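Long-range contacts in putative glycosylhydrolase (PDB 3S5Q), which probably acts as a hydrolase, belonging to the 3-keto-disaccharide hydrolase family and folding like the concanavalin A-type lectins and glucanases: residues Glu67-Val72 and Asn203-Asn208; Ser35-Phe40 and Ala49-Trp54; Gly119-Asn124 and Val157-Ala162; Ser76-Tyr81 and Met138-Lys143. All blocks are in the same frame, centred on the assembly; numbering follows the deposited sequence.

Contact 1: residues Glu67-Val72 and Asn203-Asn208; sequences EFKTDV and NIWFRN
The indole of W205 presents its six-membered-ring edge to the strand 67-70 and the loop beyond it: CE3 lies 3.5 Å from K69 O, and CZ3 sits 4.0 Å from D71 CB. N203 CB packs over one face of the indole, toward the rim, while the K69 methylenes run obliquely near it, out of the ring plane on the opposite side (K69 CG to W205 CE3 4.1 Å). At the F68 ring, T70 CG2 lies in plane at the edge, with I204 CD1 nearby. A further flat group is the guanidinium of R207, which receives E67 OE1 at its edge and in its plane. R207 NE donates to E67 OE1 at 2.9 Å from above the carboxylate plane, while R207 NH2 reaches E67 OE1 at 3.1 Å on the syn side. R207 CG stands between its backbone N and carbonyl carbon (chi1 78°), which directs the extended chain toward E67. The strands pair antiparallel: E67 with R207 and K69 with W205 are hydrogen-bonded pairs, F68 with F206 a non-hydrogen-bonded one. F68, I204 and F206 line the inward face of the sandwich, where oily residues suit and all three rest on I97 of the second sheet; outward, W135 meets R207 by cation-pi contact. R207 holds OE1 of buried E67 with two N-H groups, and a water shared with N208 ND2 (its OD1 turns to Q210) serves E67 OE2, so both carboxylate oxygens are satisfied.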
loop_
_atom_site.group_PDB
_atom_site.type_symbol
_atom_site.label_atom_id
_atom_site.label_comp_id
_atom_site.label_asym_id
_atom_site.label_seq_id
_atom_site.Cartn_x
_atom_site.Cartn_y
_atom_site.Cartn_z
ATOM N N GLU A 67 -0.690 -2.819 8.947
ATOM C CA GLU A 67 -2.100 -3.083 9.088
ATOM C C GLU A 67 -2.905 -1.865 8.694
ATOM O O GLU A 67 -2.453 -0.729 8.859
ATOM C CB GLU A 67 -2.422 -3.496 10.513
ATOM C CG GLU A 67 -1.626 -4.707 10.957
ATOM C CD GLU A 67 -2.238 -5.444 12.150
ATOM O OE1 GLU A 67 -3.243 -4.947 12.697
ATOM O OE2 GLU A 67 -1.672 -6.504 12.536
ATOM N N PHE A 68 -4.060 -2.093 8.094
ATOM C CA PHE A 68 -4.957 -0.988 7.764
ATOM C C PHE A 68 -6.366 -1.423 7.999
ATOM O O PHE A 68 -6.667 -2.599 7.904
ATOM C CB PHE A 68 -4.771 -0.503 6.306
ATOM C CG PHE A 68 -5.209 -1.489 5.246
ATOM C CD1 PHE A 68 -6.540 -1.550 4.830
ATOM C CD2 PHE A 68 -4.274 -2.344 4.623
ATOM C CE1 PHE A 68 -6.934 -2.469 3.882
ATOM C CE2 PHE A 68 -4.663 -3.254 3.667
ATOM C CZ PHE A 68 -6.004 -3.299 3.278
ATOM N N LYS A 69 -7.219 -0.465 8.346
ATOM C CA LYS A 69 -8.637 -0.690 8.582
ATOM C C LYS A 69 -9.389 0.254 7.645
ATOM O O LYS A 69 -9.002 1.418 7.488
ATOM C CB LYS A 69 -8.989 -0.373 10.037
ATOM C CG LYS A 69 -10.471 -0.503 10.360
ATOM C CD LYS A 69 -10.778 -0.074 11.765
ATOM C CE LYS A 69 -10.462 -1.150 12.782
ATOM N NZ LYS A 69 -11.277 -0.990 14.003
ATOM N N THR A 70 -10.439 -0.242 7.003
ATOM C CA THR A 70 -11.242 0.578 6.098
ATOM C C THR A 70 -12.548 0.963 6.783
ATOM O O THR A 70 -12.932 0.394 7.804
ATOM C CB THR A 70 -11.591 -0.162 4.741
ATOM O OG1 THR A 70 -12.496 -1.238 5.012
ATOM C CG2 THR A 70 -10.363 -0.698 4.049
ATOM N N ASP A 71 -13.209 1.954 6.214
ATOM C CA ASP A 71 -14.658 2.183 6.435
ATOM C C ASP A 71 -15.334 2.004 5.082
ATOM O O ASP A 71 -14.671 1.731 4.066
ATOM C CB ASP A 71 -14.926 3.586 6.991
ATOM C CG ASP A 71 -16.309 3.718 7.675
ATOM O OD1 ASP A 71 -17.197 2.808 7.556
ATOM O OD2 ASP A 71 -16.519 4.765 8.310
ATOM N N VAL A 72 -16.653 2.121 5.053
ATOM C CA VAL A 72 -17.383 2.029 3.797
ATOM C C VAL A 72 -16.752 2.912 2.702
ATOM O O VAL A 72 -16.621 4.135 2.843
ATOM C CB VAL A 72 -18.894 2.337 4.010
ATOM C CG1 VAL A 72 -19.125 3.805 4.481
ATOM C CG2 VAL A 72 -19.681 2.005 2.761
ATOM N N ASN A 203 -12.796 7.317 5.789
ATOM C CA ASN A 203 -11.530 7.334 6.482
ATOM C C ASN A 203 -10.694 6.078 6.311
ATOM O O ASN A 203 -11.220 4.994 6.107
ATOM C CB ASN A 203 -11.776 7.598 7.951
ATOM C CG ASN A 203 -12.202 9.013 8.199
ATOM O OD1 ASN A 203 -11.622 9.977 7.663
ATOM N ND2 ASN A 203 -13.243 9.157 8.982
ATOM N N ILE A 204 -9.382 6.266 6.413
ATOM C CA ILE A 204 -8.412 5.177 6.402
ATOM C C ILE A 204 -7.634 5.237 7.720
ATOM O O ILE A 204 -7.263 6.319 8.139
ATOM C CB ILE A 204 -7.422 5.276 5.151
ATOM C CG1 ILE A 204 -6.476 4.097 5.107
ATOM C CG2 ILE A 204 -6.582 6.593 5.124
ATOM C CD1 ILE A 204 -7.120 2.769 4.913
ATOM N N TRP A 205 -7.383 4.086 8.354
ATOM C CA TRP A 205 -6.531 4.025 9.562
ATOM C C TRP A 205 -5.408 3.032 9.318
ATOM O O TRP A 205 -5.651 1.970 8.736
ATOM C CB TRP A 205 -7.331 3.605 10.812
ATOM C CG TRP A 205 -8.461 4.511 11.149
ATOM C CD1 TRP A 205 -8.424 5.579 11.999
ATOM C CD2 TRP A 205 -9.807 4.432 10.657
ATOM N NE1 TRP A 205 -9.648 6.186 12.044
ATOM C CE2 TRP A 205 -10.525 5.499 11.240
ATOM C CE3 TRP A 205 -10.476 3.570 9.777
ATOM C CZ2 TRP A 205 -11.899 5.722 10.989
ATOM C CZ3 TRP A 205 -11.872 3.791 9.532
ATOM C CH2 TRP A 205 -12.545 4.861 10.137
ATOM N N PHE A 206 -4.202 3.369 9.771
ATOM C CA PHE A 206 -3.037 2.458 9.690
ATOM C C PHE A 206 -2.484 2.196 11.090
ATOM O O PHE A 206 -2.630 3.039 11.986
ATOM C CB PHE A 206 -1.911 3.086 8.874
ATOM C CG PHE A 206 -2.246 3.316 7.443
ATOM C CD1 PHE A 206 -2.812 4.531 7.016
ATOM C CD2 PHE A 206 -1.968 2.340 6.489
ATOM C CE1 PHE A 206 -3.094 4.756 5.634
ATOM C CE2 PHE A 206 -2.242 2.564 5.120
ATOM C CZ PHE A 206 -2.790 3.755 4.695
ATOM N N ARG A 207 -1.870 1.023 11.270
ATOM C CA ARG A 207 -1.081 0.756 12.462
ATOM C C ARG A 207 -0.003 -0.295 12.214
ATOM O O ARG A 207 0.001 -1.018 11.185
ATOM C CB ARG A 207 -1.954 0.338 13.646
ATOM C CG ARG A 207 -2.422 -1.125 13.600
ATOM C CD ARG A 207 -3.472 -1.435 14.687
ATOM N NE ARG A 207 -3.799 -2.863 14.653
ATOM C CZ ARG A 207 -4.466 -3.529 15.582
ATOM N NH1 ARG A 207 -4.908 -2.931 16.685
ATOM N NH2 ARG A 207 -4.698 -4.812 15.392
ATOM N N ASN A 208 0.911 -0.365 13.186
ATOM C CA ASN A 208 2.006 -1.334 13.155
ATOM C C ASN A 208 2.739 -1.426 11.804
ATOM O O ASN A 208 2.976 -2.523 11.278
ATOM C CB ASN A 208 1.542 -2.737 13.585
ATOM C CG ASN A 208 2.711 -3.564 14.148
ATOM O OD1 ASN A 208 3.731 -2.999 14.549
ATOM N ND2 ASN A 208 2.556 -4.875 14.203
HETATM O O HOH W 1 0.909 -6.509 12.565
HETATM O O HOH W 2 -15.038 6.755 7.027
#

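Contact 2: residues Ser35-Phe40 and Ala49-Trp54; sequences SSVWTF and ADQSIW
W38 supplies the hydrogen bond of this contact, its NE1 donating to Q51 O at 2.8 Å. The bond is somewhat bent, and the nitrogen comes to the carbonyl from 40° above its plane instead of along a lone pair. Tryptophan suits the place because one polar N-H at the rim of a large hydrophobic ring can satisfy a loop carbonyl while the rest stays in oily surroundings. The CH-pi contact is made by the same side chain: I53 CG2 hangs over the six-membered ring of W38, 3.5 Å from its centroid and only 2° off the ring normal. Branching at CB allows this, since I53 places CG1 anti to the backbone N (chi1 -178°) and leaves CG2 to meet the indole. W38 belongs to strand 38-41 of the larger sheet and I53 to strand 53-55 of the smaller one, so the indole spans the interior of the beta-sandwich, with L45 from its own sheet and L195 from the other beside it. Van der Waals contacts follow at V37, whose two methyls both press on A49: V37 CG2 lies 4.0 Å from A49 CB, and V37 CG1 rests 3.7 Å from the carbonyl A49 O. The side chains of Q51 and V37 cross at about a right angle, Q51 CG being the part that approaches V37 CG2. A49 N is buried here without a hydrogen-bonding partner, and D50 centres an inverse gamma turn closed by a weak bond from Q51 N to A49 O.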
loop_
_atom_site.group_PDB
_atom_site.type_symbol
_atom_site.label_atom_id
_atom_site.label_comp_id
_atom_site.label_asym_id
_atom_site.label_seq_id
_atom_site.Cartn_x
_atom_site.Cartn_y
_atom_site.Cartn_z
ATOM N N SER A 35 0.796 18.402 9.207
ATOM C CA SER A 35 0.317 18.070 10.539
ATOM C C SER A 35 -1.181 18.317 10.733
ATOM O O SER A 35 -1.773 17.829 11.706
ATOM C CB SER A 35 1.120 18.814 11.607
ATOM O OG SER A 35 1.010 20.208 11.428
ATOM N N SER A 36 -1.809 19.036 9.811
ATOM C CA SER A 36 -3.261 19.243 9.846
ATOM C C SER A 36 -3.992 18.044 9.228
ATOM O O SER A 36 -5.217 17.902 9.383
ATOM C CB SER A 36 -3.653 20.558 9.137
ATOM O OG SER A 36 -3.778 20.416 7.727
ATOM N N VAL A 37 -3.248 17.172 8.531
ATOM C CA VAL A 37 -3.843 16.033 7.837
ATOM C C VAL A 37 -3.599 14.731 8.576
ATOM O O VAL A 37 -4.523 13.932 8.775
ATOM C CB VAL A 37 -3.305 15.890 6.362
ATOM C CG1 VAL A 37 -3.924 14.624 5.679
ATOM C CG2 VAL A 37 -3.610 17.150 5.544
ATOM N N TRP A 38 -2.358 14.495 8.965
ATOM C CA TRP A 38 -2.003 13.232 9.586
ATOM C C TRP A 38 -1.804 13.380 11.078
ATOM O O TRP A 38 -1.111 14.301 11.527
ATOM C CB TRP A 38 -0.730 12.668 8.954
ATOM C CG TRP A 38 -0.970 12.245 7.561
ATOM C CD1 TRP A 38 -0.935 13.038 6.458
ATOM C CD2 TRP A 38 -1.310 10.931 7.102
ATOM N NE1 TRP A 38 -1.239 12.326 5.346
ATOM C CE2 TRP A 38 -1.433 11.011 5.697
ATOM C CE3 TRP A 38 -1.495 9.692 7.737
ATOM C CZ2 TRP A 38 -1.761 9.905 4.908
ATOM C CZ3 TRP A 38 -1.818 8.573 6.952
ATOM C CH2 TRP A 38 -1.946 8.701 5.539
ATOM N N THR A 39 -2.409 12.473 11.839
ATOM C CA THR A 39 -2.118 12.347 13.266
ATOM C C THR A 39 -1.740 10.907 13.591
ATOM O O THR A 39 -2.184 9.987 12.926
ATOM C CB THR A 39 -3.320 12.734 14.119
ATOM O OG1 THR A 39 -4.446 11.952 13.701
ATOM C CG2 THR A 39 -3.639 14.271 13.984
ATOM N N PHE A 40 -0.943 10.735 14.644
ATOM C CA PHE A 40 -0.501 9.425 15.125
ATOM C C PHE A 40 -0.863 9.447 16.593
ATOM O O PHE A 40 -0.158 10.046 17.392
ATOM C CB PHE A 40 1.014 9.282 14.921
ATOM C CG PHE A 40 1.554 7.868 15.033
ATOM C CD1 PHE A 40 0.735 6.746 14.926
ATOM C CD2 PHE A 40 2.924 7.679 15.172
ATOM C CE1 PHE A 40 1.267 5.467 15.002
ATOM C CE2 PHE A 40 3.479 6.405 15.240
ATOM C CZ PHE A 40 2.648 5.294 15.157
ATOM N N ALA A 49 -7.596 14.270 5.019
ATOM C CA ALA A 49 -7.656 14.850 3.676
ATOM C C ALA A 49 -6.858 13.982 2.752
ATOM O O ALA A 49 -6.152 13.077 3.212
ATOM C CB ALA A 49 -7.090 16.264 3.678
ATOM N N ASP A 50 -6.926 14.300 1.459
ATOM C CA ASP A 50 -6.190 13.596 0.426
ATOM C C ASP A 50 -4.810 14.223 0.207
ATOM O O ASP A 50 -4.499 14.699 -0.897
ATOM C CB ASP A 50 -6.995 13.604 -0.895
ATOM C CG ASP A 50 -6.467 12.620 -1.925
ATOM O OD1 ASP A 50 -5.601 11.769 -1.610
ATOM O OD2 ASP A 50 -6.948 12.674 -3.079
ATOM N N GLN A 51 -3.971 14.175 1.252
ATOM C CA GLN A 51 -2.540 14.476 1.132
ATOM C C GLN A 51 -1.774 13.321 1.765
ATOM O O GLN A 51 -2.252 12.732 2.743
ATOM C CB GLN A 51 -2.180 15.792 1.831
ATOM C CG GLN A 51 -2.989 17.025 1.421
ATOM C CD GLN A 51 -2.735 17.457 -0.026
ATOM O OE1 GLN A 51 -1.633 17.296 -0.573
ATOM N NE2 GLN A 51 -3.760 18.038 -0.646
ATOM N N SER A 52 -0.600 12.990 1.212
ATOM C CA SER A 52 0.105 11.782 1.634
ATOM C C SER A 52 1.120 12.059 2.742
ATOM O O SER A 52 1.460 13.224 3.027
ATOM C CB SER A 52 0.796 11.114 0.442
ATOM O OG SER A 52 1.790 11.967 -0.070
ATOM N N ILE A 53 1.562 10.982 3.384
ATOM C CA ILE A 53 2.656 11.024 4.367
ATOM C C ILE A 53 3.826 10.231 3.798
ATOM O O ILE A 53 3.636 9.137 3.253
ATOM C CB ILE A 53 2.248 10.543 5.809
ATOM C CG1 ILE A 53 3.415 10.668 6.789
ATOM C CG2 ILE A 53 1.761 9.128 5.859
ATOM C CD1 ILE A 53 2.962 10.638 8.230
ATOM N N TRP A 54 5.037 10.796 3.907
ATOM C CA TRP A 54 6.216 10.242 3.254
ATOM C C TRP A 54 7.375 10.039 4.215
ATOM O O TRP A 54 7.557 10.797 5.171
ATOM C CB TRP A 54 6.734 11.194 2.176
ATOM C CG TRP A 54 5.774 11.520 1.121
ATOM C CD1 TRP A 54 5.041 12.655 1.018
ATOM C CD2 TRP A 54 5.449 10.718 -0.024
ATOM N NE1 TRP A 54 4.270 12.619 -0.132
ATOM C CE2 TRP A 54 4.526 11.455 -0.801
ATOM C CE3 TRP A 54 5.890 9.464 -0.499
ATOM C CZ2 TRP A 54 3.992 10.967 -1.990
ATOM C CZ3 TRP A 54 5.365 8.984 -1.695
ATOM C CH2 TRP A 54 4.414 9.731 -2.419
#

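Contact 3: residues Gly119-Asn124 and Val157-Ala162; sequences GHKGAN and VSANLA. With EDO (1,2-ethanediol), chain E.
S158 O receives the ammonium of K121, whose NZ stands 3.0 Å away and almost in line with the carbonyl bond (C=O...N angle 167°). A lysine suits this position because its chain is long enough to cross from the loop to the strand. It runs extended all the way, with CG anti to the backbone N (chi1 -176°), and its methylenes pass V157 and A159, K121 CD lying 4.1 Å from A159 CB. The same NZ also makes a weak bond of 3.4 Å to O2 of a bound 1,2-ethanediol, probably left from the crystallisation liquor, and S158 N reaches that O2 weakly as well. S158 OG turns instead to D148. Further along, V157 packs its CG2 on the loop backbone, 3.8 Å from G122 O and 4.1 Å from A123 CA, with the methyl of A123 directed away from it. N160 OD1 accepts from A162 N in an Asx turn as the strand ends. Strand 154-160 pairs on one side with strand 146-151 of the larger sheet, while the loop 119-124, on the way from strand 93-98 to strand 135-143, lies alongside it and bonds through the N124 backbone to I156.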
loop_
_atom_site.group_PDB
_atom_site.type_symbol
_atom_site.label_atom_id
_atom_site.label_comp_id
_atom_site.label_asym_id
_atom_site.label_seq_id
_atom_site.Cartn_x
_atom_site.Cartn_y
_atom_site.Cartn_z
ATOM N N GLY A 119 -3.594 -0.157 -11.557
ATOM C CA GLY A 119 -3.626 0.123 -13.008
ATOM C C GLY A 119 -2.754 -0.801 -13.852
ATOM O O GLY A 119 -2.794 -0.713 -15.099
ATOM N N HIS A 120 -2.023 -1.719 -13.195
ATOM C CA HIS A 120 -1.076 -2.617 -13.842
ATOM C C HIS A 120 -1.307 -4.120 -13.614
ATOM O O HIS A 120 -1.158 -4.920 -14.549
ATOM C CB HIS A 120 0.397 -2.244 -13.435
ATOM C CG HIS A 120 0.780 -0.839 -13.845
ATOM N ND1 HIS A 120 0.261 0.290 -13.230
ATOM C CD2 HIS A 120 1.603 -0.388 -14.832
ATOM C CE1 HIS A 120 0.745 1.372 -13.825
ATOM N NE2 HIS A 120 1.583 0.989 -14.790
ATOM N N LYS A 121 -1.576 -4.515 -12.379
ATOM C CA LYS A 121 -1.840 -5.929 -12.071
ATOM C C LYS A 121 -2.704 -6.066 -10.828
ATOM O O LYS A 121 -2.357 -5.534 -9.749
ATOM C CB LYS A 121 -0.532 -6.721 -11.905
ATOM C CG LYS A 121 -0.842 -8.241 -11.686
ATOM C CD LYS A 121 0.255 -9.140 -12.034
ATOM C CE LYS A 121 -0.222 -10.591 -12.213
ATOM N NZ LYS A 121 0.967 -11.573 -12.252
ATOM N N GLY A 122 -3.834 -6.768 -10.994
ATOM C CA GLY A 122 -4.785 -6.999 -9.908
ATOM C C GLY A 122 -4.530 -8.249 -9.059
ATOM O O GLY A 122 -3.650 -9.050 -9.347
ATOM N N ALA A 123 -5.346 -8.423 -8.015
ATOM C CA ALA A 123 -5.253 -9.591 -7.143
ATOM C C ALA A 123 -5.643 -10.906 -7.851
ATOM O O ALA A 123 -6.478 -10.937 -8.786
ATOM C CB ALA A 123 -6.081 -9.392 -5.868
ATOM N N ASN A 124 -5.038 -12.003 -7.414
ATOM C CA ASN A 124 -5.392 -13.282 -8.013
ATOM C C ASN A 124 -6.707 -13.856 -7.466
ATOM O O ASN A 124 -7.202 -14.883 -7.964
ATOM C CB ASN A 124 -4.225 -14.272 -7.990
ATOM C CG ASN A 124 -3.734 -14.618 -6.600
ATOM O OD1 ASN A 124 -4.396 -14.368 -5.571
ATOM N ND2 ASN A 124 -2.530 -15.210 -6.559
ATOM N N VAL A 157 -0.506 -11.057 -5.264
ATOM C CA VAL A 157 0.165 -10.455 -6.414
ATOM C C VAL A 157 1.617 -10.832 -6.403
ATOM O O VAL A 157 2.279 -10.790 -5.370
ATOM C CB VAL A 157 -0.004 -8.869 -6.478
ATOM C CG1 VAL A 157 0.665 -8.243 -7.764
ATOM C CG2 VAL A 157 -1.431 -8.466 -6.375
ATOM N N SER A 158 2.097 -11.228 -7.572
ATOM C CA SER A 158 3.522 -11.436 -7.818
ATOM C C SER A 158 3.727 -10.838 -9.199
ATOM O O SER A 158 3.030 -11.208 -10.155
ATOM C CB SER A 158 3.907 -12.908 -7.799
ATOM O OG SER A 158 5.329 -13.056 -7.778
ATOM N N ALA A 159 4.633 -9.880 -9.299
ATOM C CA ALA A 159 4.858 -9.186 -10.544
ATOM C C ALA A 159 6.340 -8.876 -10.733
ATOM O O ALA A 159 7.050 -8.499 -9.783
ATOM C CB ALA A 159 3.939 -7.900 -10.594
ATOM N N ASN A 160 6.828 -9.108 -11.952
ATOM C CA ASN A 160 8.177 -8.703 -12.338
ATOM C C ASN A 160 8.056 -7.476 -13.261
ATOM O O ASN A 160 7.549 -7.593 -14.397
ATOM C CB ASN A 160 8.856 -9.865 -13.041
ATOM C CG ASN A 160 10.202 -9.503 -13.629
ATOM O OD1 ASN A 160 10.797 -8.446 -13.329
ATOM N ND2 ASN A 160 10.707 -10.401 -14.473
ATOM N N LEU A 161 8.486 -6.318 -12.745
ATOM C CA LEU A 161 8.252 -5.030 -13.396
ATOM C C LEU A 161 8.931 -4.969 -14.755
ATOM O O LEU A 161 8.516 -4.202 -15.607
ATOM C CB LEU A 161 8.702 -3.840 -12.524
ATOM C CG LEU A 161 7.953 -3.573 -11.191
ATOM C CD1 LEU A 161 8.611 -2.362 -10.525
ATOM C CD2 LEU A 161 6.442 -3.380 -11.338
ATOM N N ALA A 162 9.920 -5.833 -14.968
ATOM C CA ALA A 162 10.583 -5.938 -16.258
ATOM C C ALA A 162 9.636 -6.290 -17.410
ATOM O O ALA A 162 9.942 -5.983 -18.539
ATOM C CB ALA A 162 11.744 -6.940 -16.199
HETATM C C1 EDO E . 0.350 -14.507 -7.525
HETATM O O1 EDO E . 1.023 -15.737 -7.174
HETATM C C2 EDO E . -0.040 -14.378 -9.007
HETATM O O2 EDO E . -0.103 -12.995 -9.411
#

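Contact 4: residues Ser76-Tyr81 and Met138-Lys143; sequences SGVVIY and MIITAK
Two sheets of a beta-sandwich pack face to face here, V78, I80 and Y81 of strand 75-82 meeting M138, I140 and A142 of strand 135-143. The strand segments run nearly parallel, 15° apart, with axes 10.3 Å from each other, so side chains alone fill the gap and no hydrogen bond passes between them. V78 and I140 reach toward each other tip to tip, V78 CG1 touching I140 CD1 at 3.7 Å. I140 sends CG1 anti to its carbonyl carbon (chi1 -58°) and carries on through CG1 to that methyl, whereas V78 is short and broad. Beside them V78 CG2 rests 4.3 Å from the selenium of M138, which is present as selenomethionine. Alternate residues of both strands point inward, the usual way a sandwich of the concanavalin A-like type fills its interior with aliphatic groups. Farther along, where the backbones draw closer, a small residue takes over: I80 CD1 comes 4.1 Å from A142 CB and also lies over the centre of the Y81 ring. At Y81 the chain turns a corner, and the long phenol extends to the opposite sheet, its OH 3.3 Å from A142 CB. That hydroxyl is hydrogen-bonded to G144 O just beyond the strand, which satisfies it at the end of a ring lying in apolar packing. V78 leans as well on L64 and I97, and Y81 on I93 and I147.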
loop_
_atom_site.group_PDB
_atom_site.type_symbol
_atom_site.label_atom_id
_atom_site.label_comp_id
_atom_site.label_asym_id
_atom_site.label_seq_id
_atom_site.Cartn_x
_atom_site.Cartn_y
_atom_site.Cartn_z
ATOM N N SER A 76 -7.426 4.682 -0.696
ATOM C CA SER A 76 -6.114 5.117 -0.197
ATOM C C SER A 76 -5.083 4.201 -0.898
ATOM O O SER A 76 -5.359 3.655 -1.980
ATOM C CB SER A 76 -6.094 4.989 1.337
ATOM O OG SER A 76 -4.860 5.391 1.947
ATOM N N GLY A 77 -3.931 3.995 -0.287
ATOM C CA GLY A 77 -2.916 3.108 -0.840
ATOM C C GLY A 77 -1.536 3.324 -0.241
ATOM O O GLY A 77 -1.325 4.233 0.582
ATOM N N VAL A 78 -0.601 2.465 -0.650
ATOM C CA VAL A 78 0.773 2.529 -0.222
ATOM C C VAL A 78 1.580 2.798 -1.488
ATOM O O VAL A 78 1.369 2.165 -2.514
ATOM C CB VAL A 78 1.243 1.217 0.436
ATOM C CG1 VAL A 78 2.738 1.341 0.887
ATOM C CG2 VAL A 78 0.325 0.844 1.606
ATOM N N VAL A 79 2.479 3.768 -1.401
ATOM C CA VAL A 79 3.271 4.196 -2.517
ATOM C C VAL A 79 4.743 3.803 -2.282
ATOM O O VAL A 79 5.334 4.114 -1.246
ATOM C CB VAL A 79 3.112 5.731 -2.693
ATOM C CG1 VAL A 79 4.009 6.260 -3.859
ATOM C CG2 VAL A 79 1.603 6.133 -2.888
ATOM N N ILE A 80 5.339 3.104 -3.239
ATOM C CA ILE A 80 6.741 2.732 -3.121
ATOM C C ILE A 80 7.512 3.262 -4.332
ATOM O O ILE A 80 6.915 3.710 -5.318
ATOM C CB ILE A 80 6.920 1.213 -2.953
ATOM C CG1 ILE A 80 6.452 0.455 -4.224
ATOM C CG2 ILE A 80 6.200 0.749 -1.660
ATOM C CD1 ILE A 80 6.777 -1.048 -4.316
ATOM N N TYR A 81 8.826 3.265 -4.197
ATOM C CA TYR A 81 9.727 3.662 -5.256
ATOM C C TYR A 81 9.428 5.091 -5.752
ATOM O O TYR A 81 9.509 5.373 -6.947
ATOM C CB TYR A 81 9.630 2.663 -6.382
ATOM C CG TYR A 81 10.005 1.218 -6.056
ATOM C CD1 TYR A 81 10.676 0.861 -4.877
ATOM C CD2 TYR A 81 9.829 0.221 -7.029
ATOM C CE1 TYR A 81 11.076 -0.466 -4.638
ATOM C CE2 TYR A 81 10.226 -1.078 -6.807
ATOM C CZ TYR A 81 10.850 -1.420 -5.619
ATOM O OH TYR A 81 11.242 -2.722 -5.438
HETATM N N MSE A 138 -1.193 -6.295 5.439
HETATM C CA MSE A 138 -0.645 -6.292 4.076
HETATM C C MSE A 138 0.859 -6.279 4.164
HETATM O O MSE A 138 1.418 -5.540 4.964
HETATM C CB MSE A 138 -1.150 -5.067 3.288
HETATM C CG MSE A 138 -0.405 -4.734 1.980
HETATM SE SE MSE A 138 -1.191 -3.117 1.140
HETATM C CE MSE A 138 -2.445 -4.161 0.271
ATOM N N ILE A 139 1.500 -7.138 3.388
ATOM C CA ILE A 139 2.958 -7.252 3.408
ATOM C C ILE A 139 3.424 -7.086 1.960
ATOM O O ILE A 139 3.001 -7.832 1.067
ATOM C CB ILE A 139 3.455 -8.587 3.990
ATOM C CG1 ILE A 139 2.743 -8.873 5.337
ATOM C CG2 ILE A 139 5.011 -8.562 4.182
ATOM C CD1 ILE A 139 3.031 -10.250 5.886
ATOM N N ILE A 140 4.209 -6.051 1.733
ATOM C CA ILE A 140 4.731 -5.716 0.391
ATOM C C ILE A 140 6.214 -6.071 0.386
ATOM O O ILE A 140 6.981 -5.500 1.150
ATOM C CB ILE A 140 4.553 -4.230 0.042
ATOM C CG1 ILE A 140 3.062 -3.819 0.098
ATOM C CG2 ILE A 140 5.273 -3.897 -1.348
ATOM C CD1 ILE A 140 2.801 -2.345 0.290
ATOM N N THR A 141 6.595 -7.006 -0.471
ATOM C CA THR A 141 8.019 -7.344 -0.659
ATOM C C THR A 141 8.407 -6.666 -1.948
ATOM O O THR A 141 7.791 -6.923 -2.987
ATOM C CB THR A 141 8.313 -8.861 -0.719
ATOM O OG1 THR A 141 7.810 -9.496 0.471
ATOM C CG2 THR A 141 9.852 -9.122 -0.838
ATOM N N ALA A 142 9.413 -5.795 -1.844
ATOM C CA ALA A 142 9.897 -4.942 -2.948
ATOM C C ALA A 142 11.367 -5.213 -3.157
ATOM O O ALA A 142 12.253 -4.588 -2.537
ATOM C CB ALA A 142 9.666 -3.444 -2.637
ATOM N N LYS A 143 11.656 -6.154 -4.036
ATOM C CA LYS A 143 13.042 -6.593 -4.209
ATOM C C LYS A 143 13.442 -6.291 -5.640
ATOM O O LYS A 143 13.184 -7.071 -6.548
ATOM C CB LYS A 143 13.169 -8.082 -3.870
ATOM C CG LYS A 143 14.562 -8.509 -3.481
ATOM C CD LYS A 143 14.672 -10.008 -3.447
ATOM C CE LYS A 143 15.320 -10.465 -2.179
ATOM N NZ LYS A 143 14.954 -11.879 -1.866
#

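In the fold
Contact 4 lies nearest the chain's centre and is almost entirely apolar, without a hydrogen bond across, whereas contacts 1, 2 and 3 are partly buried and mix polar with apolar groups. Contacts 2 and 4 both bridge the two sheets; contact 1 pairs strands within the larger sheet, and contact 3 fastens a loop to that sheet's strand 154-160. Contact 1 shares its interior face with both bridging contacts: F206 CE1 meets W38 CH2 of contact 2, while F68 CE2 packs on M138 CB of contact 4. Contact 3 reaches contact 4 through L161 and Y81, but lies across the chain's centre from contacts 1 and 2, whose nearest atoms are about 11 and 15 Å away.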